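Local coordinates for protein cysteine protease S273R (African swine fever virus pig/Kenya/KEN-50/1950, PDB 6LJ9) that is a viral cysteine protease that probably matures the pp220 and pp62 polyprotein precursors into core-shell proteins and blunts host innate immune responses, at residues Gly178-Ile183 with Thr214-Ala219. Sequence-based numbering, arbitrary orientation.
Sequences GDCWSI and TVKTLA
Ile183, Cys180 and Lys216 bury the most surface in this contact, where strand 181-186 runs parallel to strand 215-220 at one border of the mixed five-stranded sheet of the Ulp1-like catalytic domain. The two strands and helix 195-208 between them form a beta-alpha-beta unit. Four backbone hydrogen bonds lace the strands in the parallel pattern, with Trp181 and Ile183 each using both N and O. The straightest runs from Ile183 N to Lys216 O, 2.7 Å long with 167° at the hydrogen. Between these rungs, CA-H groups also lean on carbonyls, as Val215 CA does on Trp181 O at 3.2 Å.

Ile183 works on the face that the helix covers. With chi1 at -56°, CG1 lies anti to the carbonyl carbon, and CD1 reaches Val215 CG1 (4.1 Å) and Thr217 CG2 (4.2 Å). Ile183 and Thr217 lie alongside each other, pointing the same way, and Val204 of the helix touches Ile183. The Trp181 indole turns away from strand 215-220 and stacks on His212.

On the opposite face of the sheet lie Ser182 and Lys216, and the second subunit comes close there. Ser182 OG hydrogen-bonds Asp179 of that subunit, and the two copies of Cys180 pack together. Within the chain, the methyl CG2 of Thr214 sits 3.7 Å from Cys180 CB. The Lys216 chain stays extended beyond CG and passes alongside the Cys180 sulfur, so that SG touches three successive methylenes, with Lys216 CD 3.6 Å away.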
loop_
_atom_site.group_PDB
_atom_site.type_symbol
_atom_site.label_atom_id
_atom_site.label_comp_id
_atom_site.label_asym_id
_atom_site.label_seq_id
_atom_site.Cartn_x
_atom_site.Cartn_y
_atom_site.Cartn_z
ATOM N N GLY B 178 8.331 6.430 6.172
ATOM C CA GLY B 178 8.976 6.146 7.434
ATOM C C GLY B 178 9.020 7.341 8.366
ATOM O O GLY B 178 8.496 8.420 8.082
ATOM N N ASP B 179 9.677 7.130 9.508
ATOM C CA ASP B 179 9.787 8.193 10.496
ATOM C C ASP B 179 10.769 9.270 10.061
ATOM O O ASP B 179 10.667 10.409 10.532
ATOM C CB ASP B 179 10.196 7.622 11.856
ATOM C CG ASP B 179 9.876 8.567 13.008
ATOM O OD1 ASP B 179 8.746 9.094 13.055
ATOM O OD2 ASP B 179 10.754 8.776 13.871
ATOM N N CYS B 180 11.704 8.937 9.174
ATOM C CA CYS B 180 12.619 9.896 8.566
ATOM C C CYS B 180 12.369 9.892 7.065
ATOM O O CYS B 180 12.718 8.927 6.376
ATOM C CB CYS B 180 14.072 9.550 8.875
ATOM S SG CYS B 180 15.264 10.339 7.774
ATOM N N TRP B 181 11.757 10.959 6.565
ATOM C CA TRP B 181 11.513 11.088 5.139
ATOM C C TRP B 181 12.807 11.442 4.420
ATOM O O TRP B 181 13.660 12.161 4.947
ATOM C CB TRP B 181 10.447 12.152 4.867
ATOM C CG TRP B 181 9.110 11.829 5.473
ATOM C CD1 TRP B 181 8.789 10.730 6.215
ATOM C CD2 TRP B 181 7.913 12.615 5.384
ATOM N NE1 TRP B 181 7.470 10.783 6.596
ATOM C CE2 TRP B 181 6.910 11.929 6.098
ATOM C CE3 TRP B 181 7.593 13.830 4.771
ATOM C CZ2 TRP B 181 5.610 12.417 6.215
ATOM C CZ3 TRP B 181 6.300 14.313 4.888
ATOM C CH2 TRP B 181 5.326 13.608 5.604
ATOM N N SER B 182 12.955 10.920 3.207
ATOM C CA SER B 182 14.182 11.089 2.447
ATOM C C SER B 182 13.866 11.500 1.018
ATOM O O SER B 182 12.935 10.976 0.399
ATOM C CB SER B 182 15.016 9.802 2.445
ATOM O OG SER B 182 14.273 8.713 1.925
ATOM N N ILE B 183 14.644 12.450 0.510
ATOM C CA ILE B 183 14.621 12.846 -0.892
ATOM C C ILE B 183 15.878 12.273 -1.529
ATOM O O ILE B 183 16.996 12.631 -1.141
ATOM C CB ILE B 183 14.554 14.372 -1.047
ATOM C CG1 ILE B 183 13.339 14.923 -0.297
ATOM C CG2 ILE B 183 14.493 14.758 -2.514
ATOM C CD1 ILE B 183 13.413 16.407 -0.025
ATOM N N THR B 214 11.588 15.146 10.360
ATOM C CA THR B 214 12.862 14.601 9.899
ATOM C C THR B 214 12.796 14.390 8.393
ATOM O O THR B 214 12.109 13.478 7.920
ATOM C CB THR B 214 13.192 13.291 10.613
ATOM O OG1 THR B 214 13.027 13.463 12.025
ATOM C CG2 THR B 214 14.627 12.879 10.325
ATOM N N VAL B 215 13.504 15.232 7.645
ATOM C CA VAL B 215 13.571 15.137 6.191
ATOM C C VAL B 215 15.034 15.216 5.780
ATOM O O VAL B 215 15.721 16.192 6.107
ATOM C CB VAL B 215 12.755 16.241 5.497
ATOM C CG1 VAL B 215 12.706 15.996 3.998
ATOM C CG2 VAL B 215 11.349 16.320 6.076
ATOM N N LYS B 216 15.509 14.198 5.067
ATOM C CA LYS B 216 16.882 14.138 4.590
ATOM C C LYS B 216 16.923 14.273 3.074
ATOM O O LYS B 216 16.050 13.755 2.371
ATOM C CB LYS B 216 17.558 12.822 4.991
ATOM C CG LYS B 216 17.802 12.636 6.477
ATOM C CD LYS B 216 18.559 11.338 6.723
ATOM C CE LYS B 216 18.767 11.071 8.203
ATOM N NZ LYS B 216 19.455 9.768 8.433
ATOM N N THR B 217 17.940 14.972 2.579
ATOM C CA THR B 217 18.304 14.944 1.170
ATOM C C THR B 217 19.517 14.040 1.002
ATOM O O THR B 217 20.475 14.124 1.776
ATOM C CB THR B 217 18.614 16.345 0.638
ATOM O OG1 THR B 217 19.742 16.885 1.336
ATOM C CG2 THR B 217 17.417 17.265 0.823
ATOM N N LEU B 218 19.471 13.172 -0.005
ATOM C CA LEU B 218 20.471 12.123 -0.144
ATOM C C LEU B 218 20.839 11.931 -1.606
ATOM O O LEU B 218 19.957 11.816 -2.462
ATOM C CB LEU B 218 19.960 10.805 0.442
ATOM C CG LEU B 218 20.889 9.602 0.291
ATOM C CD1 LEU B 218 22.108 9.736 1.191
ATOM C CD2 LEU B 218 20.130 8.332 0.590
ATOM N N ALA B 219 22.139 11.883 -1.879
ATOM C CA ALA B 219 22.661 11.618 -3.216
ATOM C C ALA B 219 23.200 10.191 -3.226
ATOM O O ALA B 219 24.279 9.919 -2.691
ATOM C CB ALA B 219 23.738 12.630 -3.590
#